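Local coordinates for aldehyde dehydrogenase family protein (Pseudomonas syringae pv. tomato, PDB 6X9L) that is a long-chain aliphatic aldehyde dehydrogenase that binds NAD and octanal and probably oxidises such aldehydes with NAD as the electron acceptor, at residues G150-I155 against I228-I233; F19-H24 against D57-A62. The protein carries 1 engineered substitution. One frame throughout, in Å; residues are numbered along the deposited sequence.

Helix 53-71 links the two contacts: it supplies one segment of interaction 2 and packs against interaction 1. In interaction 2 the helix meets the N-terminal hairpin 19-26, while its Val60, turned away from that hairpin, packs on Ile228 of interaction 1 with CG2 and CD1 3.5 Å apart. The centres of the two contacts lie about 14 Å apart, on the same side of the chain's centre. Along the sequence interaction 2 closes before interaction 1 opens, so the early hairpin and helix become an outer layer beside the parallel strands 143-155 and 230-234. Only interaction 1 reaches the bound NAD, through Ile155 and Ile233; interaction 2 is structural packing.

Interaction 1. Residues G150-I155 against I228-I233; sequences GVCALI and IDMISI. With NAD (nicotinamide-adenine-dinucleotide), chain D.
Residues Val151-Ile155 and Met230-Ile233 run side by side as parallel strands, their axes 16° apart, with Ala153 bonded both ways: its N-H reaches Met230 O at 2.8 Å and its O takes the N-H of Ser232, nearly along the C=O axis. Ile155 N to Ser232 O, 3.0 Å, continues the ladder. At the other end Asp229 turns its carboxylate back, and OD2 uses its anti lone pair to accept Val151 N at 2.8 Å. Val151 O in turn receives Asp229 N, and more weakly Met230 N. A second partner of OD2, Arg64, should favour the charged carboxylate. Gly150 packs its CA against OD2, with backbone angles that only a residue without a side chain adopts comfortably.

These are neighbouring strands of the Rossmann-like NAD-binding domain, with 143-155 lying between 178-182 and 230-234. The coenzyme sits at their C-terminal ends, where Ile155 and Ile233 belong to its pocket. Ile155 CD1 comes 3.8 Å from N3A of the adenine, and the CG2 branch, anti to the backbone N, meets the adenosine ribose. Ile233 CD1 approaches the same ribose at O4B, 3.7 Å away.

Behind them, on the same face, the small CB of Ala153 leaves room for longer neighbours: Ile231 CG1 lies over it at 3.6 Å. Ile231 CD1, carried forward because CG1 is anti to the backbone N (chi1 -174°), touches Ile155 CD1. Ile228 adds CG2 and CD1 to Ala153 CB, while its side chain lies about at right angles to that of Val151, CG1 against CG1. The reverse face carries Cys152, Leu154, Met230 and Ser232. Cys152 SG and Met230 SD meet at 4.2 Å in apolar packing, Leu154 CD2 touches Ser232 CB, and the buried Ser232 OG is hydrogen-bonded to Lys168.

Interaction 2. Residues F19-H24 against D57-A62; sequences FYIDGH and DRAVAA
Ile21 carries most of the apolar packing, laying its side chain against the turn of helix formed by Arg58, Ala59 and Ala62. Its two branches divide the work. CG2, anti to the backbone N, sits 3.7 Å from Arg58 O and also meets Ala59 CA and, at 4.0 Å, Ala62 CB. The longer branch, with CG1 anti to the carbonyl carbon (chi1 -62°), puts CD1 against Ala59 CB at 4.0 Å. Alanine suits both helix positions, since a single methyl lets the strand end come close while the branched isoleucine reaches both alanines. Asp22 joins chiefly with its methylene, CB resting on Ala62 CB at 3.5 Å.

The charged groups take a looser part. Arg58 crosses Ile21 at about a right angle, and NH1 comes 3.9 Å from Ile21 CD1, with the guanidinium turned obliquely to that methyl. Asp22 OD2 stays 7.0 Å from Arg58 NH2, too far for a salt bridge, so any attraction is probably modest.

Backbone hydrogen bonds shape the strand end. Ile21 N binds His24 O at 3.0 Å, and His24 N returns a weak bond to Ile21 O. Asp22 and Gly23 turn the corner with positive phi values, which glycine accepts readily and aspartate tolerates better than most residues. Asn209 OD1 holds Asp22 N, and Tyr20 pairs through its backbone with Leu210, joining this end to strand 208-210. Strands 19-21 and 24-26 thus form a beta hairpin with a two-residue type I' turn, packed on helix 53-71 at the outer side of the NAD-binding domain, as in other aldehyde dehydrogenases.

Interaction 1. Residues G150-I155 against I228-I233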
ATOM      1  N   GLY A 150      -2.735  -7.300 -12.294  1.00 37.39           N
ATOM      2  CA  GLY A 150      -2.468  -7.082 -13.700  1.00 36.65           C
ATOM      3  C   GLY A 150      -1.014  -7.138 -14.127  1.00 35.43           C
ATOM      4  O   GLY A 150      -0.304  -8.114 -13.851  1.00 34.58           O
ATOM      5  N   VAL A 151      -0.570  -6.101 -14.839  1.00 37.48           N
ATOM      6  CA  VAL A 151       0.824  -5.993 -15.263  1.00 36.59           C
ATOM      7  C   VAL A 151       1.633  -5.359 -14.132  1.00 36.26           C
ATOM      8  O   VAL A 151       1.239  -4.323 -13.579  1.00 37.14           O
ATOM      9  CB  VAL A 151       0.935  -5.174 -16.564  1.00 37.31           C
ATOM     10  CG1 VAL A 151       2.387  -4.933 -16.912  1.00 36.76           C
ATOM     11  CG2 VAL A 151       0.206  -5.866 -17.709  1.00 37.38           C
ATOM     12  N   CYS A 152       2.773  -5.973 -13.791  1.00 38.69           N
ATOM     13  CA  CYS A 152       3.576  -5.605 -12.626  1.00 38.15           C
ATOM     14  C   CYS A 152       5.014  -5.288 -13.030  1.00 37.48           C
ATOM     15  O   CYS A 152       5.634  -6.053 -13.778  1.00 37.07           O
ATOM     16  CB  CYS A 152       3.592  -6.745 -11.580  1.00 37.85           C
ATOM     17  SG  CYS A 152       1.981  -7.258 -10.976  1.00 39.27           S
ATOM     18  N   ALA A 153       5.553  -4.187 -12.504  1.00 38.40           N
ATOM     19  CA  ALA A 153       6.959  -3.835 -12.673  1.00 38.08           C
ATOM     20  C   ALA A 153       7.757  -4.306 -11.464  1.00 37.17           C
ATOM     21  O   ALA A 153       7.418  -3.970 -10.324  1.00 37.19           O
ATOM     22  CB  ALA A 153       7.139  -2.325 -12.848  1.00 39.04           C
ATOM     23  N   LEU A 154       8.817  -5.071 -11.709  1.00 34.69           N
ATOM     24  CA  LEU A 154       9.672  -5.579 -10.645  1.00 34.16           C
ATOM     25  C   LEU A 154      11.087  -5.052 -10.826  1.00 34.22           C
ATOM     26  O   LEU A 154      11.687  -5.212 -11.898  1.00 34.56           O
ATOM     27  CB  LEU A 154       9.681  -7.104 -10.633  1.00 34.03           C
ATOM     28  CG  LEU A 154       8.306  -7.726 -10.878  1.00 34.32           C
ATOM     29  CD1 LEU A 154       8.437  -9.263 -11.023  1.00 34.42           C
ATOM     30  CD2 LEU A 154       7.294  -7.320  -9.788  1.00 34.69           C
ATOM     31  N   ILE A 155      11.622  -4.442  -9.772  1.00 35.90           N
ATOM     32  CA  ILE A 155      12.976  -3.908  -9.764  1.00 36.12           C
ATOM     33  C   ILE A 155      13.717  -4.525  -8.575  1.00 35.99           C
ATOM     34  O   ILE A 155      13.216  -4.502  -7.440  1.00 35.96           O
ATOM     35  CB  ILE A 155      12.968  -2.369  -9.686  1.00 36.58           C
ATOM     36  CG1 ILE A 155      12.163  -1.784 -10.848  1.00 37.19           C
ATOM     37  CG2 ILE A 155      14.360  -1.818  -9.704  1.00 37.13           C
ATOM     38  CD1 ILE A 155      11.991  -0.292 -10.738  1.00 37.74           C
ATOM     39  N   ILE A 228       0.984   0.019 -16.440  1.00 42.63           N
ATOM     40  CA  ILE A 228       1.476  -0.848 -15.377  1.00 42.11           C
ATOM     41  C   ILE A 228       0.612  -0.630 -14.144  1.00 41.77           C
ATOM     42  O   ILE A 228       0.427   0.502 -13.690  1.00 41.99           O
ATOM     43  CB  ILE A 228       2.963  -0.580 -15.097  1.00 41.98           C
ATOM     44  CG1 ILE A 228       3.758  -1.087 -16.301  1.00 42.24           C
ATOM     45  CG2 ILE A 228       3.399  -1.212 -13.769  1.00 41.42           C
ATOM     46  CD1 ILE A 228       5.252  -1.022 -16.167  1.00 42.31           C
ATOM     47  N   ASP A 229       0.052  -1.707 -13.624  1.00 44.23           N
ATOM     48  CA  ASP A 229      -0.917  -1.602 -12.548  1.00 43.96           C
ATOM     49  C   ASP A 229      -0.270  -1.596 -11.185  1.00 43.52           C
ATOM     50  O   ASP A 229      -0.899  -1.159 -10.218  1.00 43.38           O
ATOM     51  CB  ASP A 229      -1.900  -2.766 -12.635  1.00 44.03           C
ATOM     52  CG  ASP A 229      -2.519  -2.876 -14.001  1.00 44.42           C
ATOM     53  OD1 ASP A 229      -3.156  -1.884 -14.411  1.00 44.77           O
ATOM     54  OD2 ASP A 229      -2.339  -3.925 -14.671  1.00 44.44           O
ATOM     55  N   MET A 230       0.963  -2.076 -11.093  1.00 45.13           N
ATOM     56  CA  MET A 230       1.644  -2.202  -9.825  1.00 44.96           C
ATOM     57  C   MET A 230       3.137  -2.222 -10.092  1.00 44.98           C
ATOM     58  O   MET A 230       3.574  -2.679 -11.148  1.00 45.33           O
ATOM     59  CB  MET A 230       1.233  -3.466  -9.077  1.00 45.00           C
ATOM     60  CG  MET A 230       2.289  -3.916  -8.094  1.00 45.04           C
ATOM     61  SD  MET A 230       1.826  -5.378  -7.189  1.00 45.56           S
ATOM     62  CE  MET A 230       3.383  -5.680  -6.363  1.00 45.68           C
ATOM     63  N   ILE A 231       3.905  -1.708  -9.130  1.00 30.55           N
ATOM     64  CA  ILE A 231       5.361  -1.745  -9.165  1.00 30.64           C
ATOM     65  C   ILE A 231       5.869  -2.166  -7.785  1.00 30.49           C
ATOM     66  O   ILE A 231       5.369  -1.706  -6.750  1.00 30.18           O
ATOM     67  CB  ILE A 231       5.990  -0.392  -9.601  1.00 30.90           C
ATOM     68  CG1 ILE A 231       7.509  -0.545  -9.753  1.00 30.99           C
ATOM     69  CG2 ILE A 231       5.702   0.721  -8.591  1.00 30.69           C
ATOM     70  CD1 ILE A 231       8.147   0.468 -10.691  1.00 31.44           C
ATOM     71  N   SER A 232       6.839  -3.074  -7.782  1.00 36.25           N
ATOM     72  CA  SER A 232       7.468  -3.572  -6.571  1.00 36.55           C
ATOM     73  C   SER A 232       8.973  -3.378  -6.706  1.00 36.66           C
ATOM     74  O   SER A 232       9.572  -3.792  -7.707  1.00 36.95           O
ATOM     75  CB  SER A 232       7.136  -5.055  -6.330  1.00 37.10           C
ATOM     76  OG  SER A 232       7.733  -5.508  -5.129  1.00 37.79           O
ATOM     77  N   ILE A 233       9.578  -2.736  -5.716  1.00 28.93           N
ATOM     78  CA  ILE A 233      10.998  -2.437  -5.758  1.00 29.04           C
ATOM     79  C   ILE A 233      11.641  -2.859  -4.447  1.00 29.53           C
ATOM     80  O   ILE A 233      11.138  -2.535  -3.362  1.00 29.49           O
ATOM     81  CB  ILE A 233      11.294  -0.948  -6.023  1.00 28.69           C
ATOM     82  CG1 ILE A 233      12.811  -0.730  -5.966  1.00 28.85           C
ATOM     83  CG2 ILE A 233      10.543  -0.049  -5.023  1.00 28.31           C
ATOM     84  CD1 ILE A 233      13.305   0.554  -6.597  1.00 28.97           C
TER
HETATM   85  PA  NAD D 702      19.458   0.784  -5.290  1.00 30.16           P
HETATM   86  O1A NAD D 702      18.371   1.440  -4.515  1.00 28.20           O
HETATM   87  O2A NAD D 702      20.570   1.695  -5.637  1.00 31.14           O
HETATM   88  O5B NAD D 702      18.877   0.072  -6.623  1.00 29.68           O
HETATM   89  C5B NAD D 702      17.856  -0.906  -6.548  1.00 28.55           C
HETATM   90  C4B NAD D 702      17.198  -1.089  -7.922  1.00 26.47           C
HETATM   91  O4B NAD D 702      16.595   0.130  -8.307  1.00 25.69           O
HETATM   92  C3B NAD D 702      18.190  -1.413  -9.030  1.00 27.48           C
HETATM   93  O3B NAD D 702      17.560  -2.309  -9.937  1.00 24.94           O
HETATM   94  C2B NAD D 702      18.433  -0.078  -9.715  1.00 28.59           C
HETATM   95  O2B NAD D 702      18.762  -0.206 -11.082  1.00 31.06           O
HETATM   96  C1B NAD D 702      17.068   0.536  -9.586  1.00 27.32           C
HETATM   97  N9A NAD D 702      17.068   1.992  -9.552  1.00 26.35           N
HETATM   98  C8A NAD D 702      18.055   2.851  -9.116  1.00 27.52           C
HETATM   99  N7A NAD D 702      17.562   4.109  -9.217  1.00 29.18           N
HETATM  100  C5A NAD D 702      16.300   4.052  -9.703  1.00 29.92           C
HETATM  101  C6A NAD D 702      15.354   5.023  -9.995  1.00 31.54           C
HETATM  102  N6A NAD D 702      15.573   6.291  -9.650  1.00 33.16           N
HETATM  103  N1A NAD D 702      14.121   4.631 -10.472  1.00 28.66           N
HETATM  104  C2A NAD D 702      13.826   3.301 -10.663  1.00 31.21           C
HETATM  105  N3A NAD D 702      14.767   2.336 -10.372  1.00 26.74           N
HETATM  106  C4A NAD D 702      15.978   2.722  -9.907  1.00 27.40           C
HETATM  107  O3  NAD D 702      19.901  -0.538  -4.483  1.00 35.97           O
HETATM  108  PN  NAD D 702      21.309  -0.869  -3.781  1.00 43.35           P
HETATM  109  O1N NAD D 702      21.562   0.108  -2.694  1.00 43.32           O
HETATM  110  O2N NAD D 702      22.337  -1.090  -4.813  1.00 46.15           O
HETATM  111  O5D NAD D 702      20.774  -2.284  -3.164  1.00 35.80           O
HETATM  112  C5D NAD D 702      20.997  -2.573  -1.805  1.00 26.13           C
HETATM  113  C4D NAD D 702      19.847  -1.984  -0.984  1.00 25.78           C
HETATM  114  O4D NAD D 702      18.692  -2.793  -1.126  1.00 29.74           O
HETATM  115  C3D NAD D 702      20.193  -1.973   0.493  1.00 27.12           C
HETATM  116  O3D NAD D 702      19.611  -0.840   1.088  1.00 28.21           O
HETATM  117  C2D NAD D 702      19.457  -3.186   1.001  1.00 26.26           C
HETATM  118  O2D NAD D 702      19.169  -3.107   2.380  1.00 30.05           O
HETATM  119  C1D NAD D 702      18.194  -3.151   0.145  1.00 24.96           C
HETATM  120  N1N NAD D 702      17.563  -4.474   0.219  1.00 27.90           N
HETATM  121  C2N NAD D 702      16.356  -4.608   0.848  1.00 26.51           C
HETATM  122  C3N NAD D 702      15.771  -5.861   0.972  1.00 29.75           C
HETATM  123  C7N NAD D 702      14.460  -6.063   1.667  1.00 27.07           C
HETATM  124  O7N NAD D 702      13.821  -7.297   1.462  1.00 27.13           O
HETATM  125  N7N NAD D 702      13.930  -5.125   2.458  1.00 24.34           N
HETATM  126  C4N NAD D 702      16.418  -6.980   0.460  1.00 32.89           C
HETATM  127  C5N NAD D 702      17.647  -6.831  -0.166  1.00 30.75           C
HETATM  128  C6N NAD D 702      18.220  -5.569  -0.273  1.00 30.55           C

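Interaction 2. Residues F19-H24 against D57-A62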
ATOM      1  N   PHE A  19      17.058  -8.542 -24.846  1.00 40.61           N
ATOM      2  CA  PHE A  19      16.045  -8.532 -23.804  1.00 40.92           C
ATOM      3  C   PHE A  19      15.116  -9.718 -24.029  1.00 40.57           C
ATOM      4  O   PHE A  19      14.954 -10.186 -25.157  1.00 40.88           O
ATOM      5  CB  PHE A  19      15.254  -7.210 -23.802  1.00 42.91           C
ATOM      6  CG  PHE A  19      16.104  -5.985 -23.548  1.00 43.90           C
ATOM      7  CD1 PHE A  19      17.210  -6.044 -22.707  1.00 42.91           C
ATOM      8  CD2 PHE A  19      15.811  -4.775 -24.168  1.00 45.68           C
ATOM      9  CE1 PHE A  19      18.001  -4.908 -22.490  1.00 43.99           C
ATOM     10  CE2 PHE A  19      16.595  -3.640 -23.952  1.00 46.76           C
ATOM     11  CZ  PHE A  19      17.688  -3.710 -23.118  1.00 46.26           C
ATOM     12  N   TYR A  20      14.514 -10.225 -22.946  1.00 36.71           N
ATOM     13  CA  TYR A  20      13.528 -11.299 -23.058  1.00 37.36           C
ATOM     14  C   TYR A  20      12.129 -10.687 -23.014  1.00 38.81           C
ATOM     15  O   TYR A  20      11.613 -10.333 -21.943  1.00 38.78           O
ATOM     16  CB  TYR A  20      13.709 -12.357 -21.982  1.00 36.42           C
ATOM     17  CG  TYR A  20      12.835 -13.575 -22.249  1.00 37.72           C
ATOM     18  CD1 TYR A  20      13.223 -14.544 -23.163  1.00 38.96           C
ATOM     19  CD2 TYR A  20      11.616 -13.738 -21.609  1.00 38.80           C
ATOM     20  CE1 TYR A  20      12.423 -15.660 -23.424  1.00 41.75           C
ATOM     21  CE2 TYR A  20      10.811 -14.843 -21.860  1.00 41.43           C
ATOM     22  CZ  TYR A  20      11.220 -15.807 -22.767  1.00 42.98           C
ATOM     23  OH  TYR A  20      10.420 -16.912 -23.008  1.00 46.12           O
ATOM     24  N   ILE A  21      11.515 -10.581 -24.190  1.00 41.48           N
ATOM     25  CA  ILE A  21      10.233  -9.926 -24.370  1.00 42.98           C
ATOM     26  C   ILE A  21       9.339 -10.851 -25.185  1.00 44.59           C
ATOM     27  O   ILE A  21       9.701 -11.241 -26.302  1.00 45.26           O
ATOM     28  CB  ILE A  21      10.394  -8.565 -25.060  1.00 43.60           C
ATOM     29  CG1 ILE A  21      11.243  -7.654 -24.181  1.00 42.67           C
ATOM     30  CG2 ILE A  21       9.035  -7.930 -25.364  1.00 45.19           C
ATOM     31  CD1 ILE A  21      11.342  -6.257 -24.691  1.00 43.56           C
ATOM     32  N   ASP A  22       8.194 -11.228 -24.615  1.00 54.67           N
ATOM     33  CA  ASP A  22       7.130 -11.906 -25.349  1.00 55.81           C
ATOM     34  C   ASP A  22       7.566 -13.286 -25.845  1.00 55.30           C
ATOM     35  O   ASP A  22       7.176 -13.723 -26.930  1.00 56.60           O
ATOM     36  CB  ASP A  22       6.649 -11.041 -26.510  1.00 57.05           C
ATOM     37  CG  ASP A  22       5.346 -11.523 -27.099  1.00 58.74           C
ATOM     38  OD1 ASP A  22       4.567 -12.187 -26.386  1.00 59.33           O
ATOM     39  OD2 ASP A  22       5.100 -11.234 -28.285  1.00 59.92           O
ATOM     40  N   GLY A  23       8.383 -13.975 -25.049  1.00 52.26           N
ATOM     41  CA  GLY A  23       8.775 -15.337 -25.338  1.00 52.15           C
ATOM     42  C   GLY A  23      10.035 -15.499 -26.159  1.00 51.30           C
ATOM     43  O   GLY A  23      10.409 -16.634 -26.468  1.00 51.47           O
ATOM     44  N   HIS A  24      10.707 -14.412 -26.518  1.00 57.06           N
ATOM     45  CA  HIS A  24      11.884 -14.486 -27.367  1.00 56.41           C
ATOM     46  C   HIS A  24      12.899 -13.475 -26.865  1.00 55.43           C
ATOM     47  O   HIS A  24      12.560 -12.556 -26.121  1.00 55.68           O
ATOM     48  CB  HIS A  24      11.556 -14.200 -28.849  1.00 57.63           C
ATOM     49  CG  HIS A  24      10.261 -14.789 -29.308  1.00 59.26           C
ATOM     50  ND1 HIS A  24       9.042 -14.195 -29.049  1.00 60.53           N
ATOM     51  CD2 HIS A  24       9.990 -15.911 -30.021  1.00 59.92           C
ATOM     52  CE1 HIS A  24       8.076 -14.929 -29.582  1.00 61.69           C
ATOM     53  NE2 HIS A  24       8.625 -15.973 -30.178  1.00 61.52           N
ATOM     54  N   ASP A  57       8.401  -0.079 -23.184  1.00 51.97           N
ATOM     55  CA  ASP A  57       7.111  -0.120 -23.874  1.00 51.88           C
ATOM     56  C   ASP A  57       6.847  -1.486 -24.511  1.00 51.20           C
ATOM     57  O   ASP A  57       5.768  -2.065 -24.338  1.00 50.74           O
ATOM     58  CB  ASP A  57       7.055   0.971 -24.937  1.00 52.59           C
ATOM     59  CG  ASP A  57       6.689   2.308 -24.372  1.00 53.18           C
ATOM     60  OD1 ASP A  57       6.348   2.359 -23.174  1.00 53.17           O
ATOM     61  OD2 ASP A  57       6.738   3.308 -25.119  1.00 53.64           O
ATOM     62  N   ARG A  58       7.808  -2.009 -25.277  1.00 54.79           N
ATOM     63  CA  ARG A  58       7.591  -3.316 -25.892  1.00 53.87           C
ATOM     64  C   ARG A  58       7.310  -4.368 -24.833  1.00 52.72           C
ATOM     65  O   ARG A  58       6.462  -5.249 -25.016  1.00 51.99           O
ATOM     66  CB  ARG A  58       8.803  -3.723 -26.727  1.00 53.97           C
ATOM     67  CG  ARG A  58       9.182  -2.731 -27.801  1.00 55.07           C
ATOM     68  CD  ARG A  58      10.315  -3.265 -28.663  1.00 55.33           C
ATOM     69  NE  ARG A  58       9.927  -4.475 -29.386  1.00 54.74           N
ATOM     70  CZ  ARG A  58      10.558  -5.643 -29.292  1.00 54.15           C
ATOM     71  NH1 ARG A  58      11.626  -5.760 -28.510  1.00 54.07           N
ATOM     72  NH2 ARG A  58      10.127  -6.685 -29.996  1.00 53.63           N
ATOM     73  N   ALA A  59       8.000  -4.281 -23.709  1.00 34.22           N
ATOM     74  CA  ALA A  59       7.827  -5.288 -22.679  1.00 32.96           C
ATOM     75  C   ALA A  59       6.457  -5.167 -22.017  1.00 32.99           C
ATOM     76  O   ALA A  59       5.758  -6.176 -21.841  1.00 32.14           O
ATOM     77  CB  ALA A  59       8.958  -5.194 -21.658  1.00 32.74           C
ATOM     78  N   VAL A  60       6.039  -3.942 -21.663  1.00 37.92           N
ATOM     79  CA  VAL A  60       4.707  -3.760 -21.075  1.00 38.03           C
ATOM     80  C   VAL A  60       3.625  -4.242 -22.047  1.00 38.00           C
ATOM     81  O   VAL A  60       2.679  -4.945 -21.652  1.00 37.53           O
ATOM     82  CB  VAL A  60       4.485  -2.290 -20.639  1.00 39.37           C
ATOM     83  CG1 VAL A  60       3.086  -2.093 -20.068  1.00 39.55           C
ATOM     84  CG2 VAL A  60       5.515  -1.855 -19.590  1.00 39.51           C
ATOM     85  N   ALA A  61       3.762  -3.906 -23.336  1.00 35.85           N
ATOM     86  CA  ALA A  61       2.805  -4.398 -24.326  1.00 35.66           C
ATOM     87  C   ALA A  61       2.725  -5.923 -24.323  1.00 34.63           C
ATOM     88  O   ALA A  61       1.629  -6.494 -24.394  1.00 34.43           O
ATOM     89  CB  ALA A  61       3.163  -3.880 -25.722  1.00 36.07           C
ATOM     90  N   ALA A  62       3.872  -6.608 -24.262  1.00 45.54           N
ATOM     91  CA  ALA A  62       3.824  -8.068 -24.220  1.00 44.61           C
ATOM     92  C   ALA A  62       3.110  -8.544 -22.966  1.00 44.18           C
ATOM     93  O   ALA A  62       2.247  -9.433 -23.031  1.00 44.02           O
ATOM     94  CB  ALA A  62       5.227  -8.668 -24.291  1.00 43.83           C
TER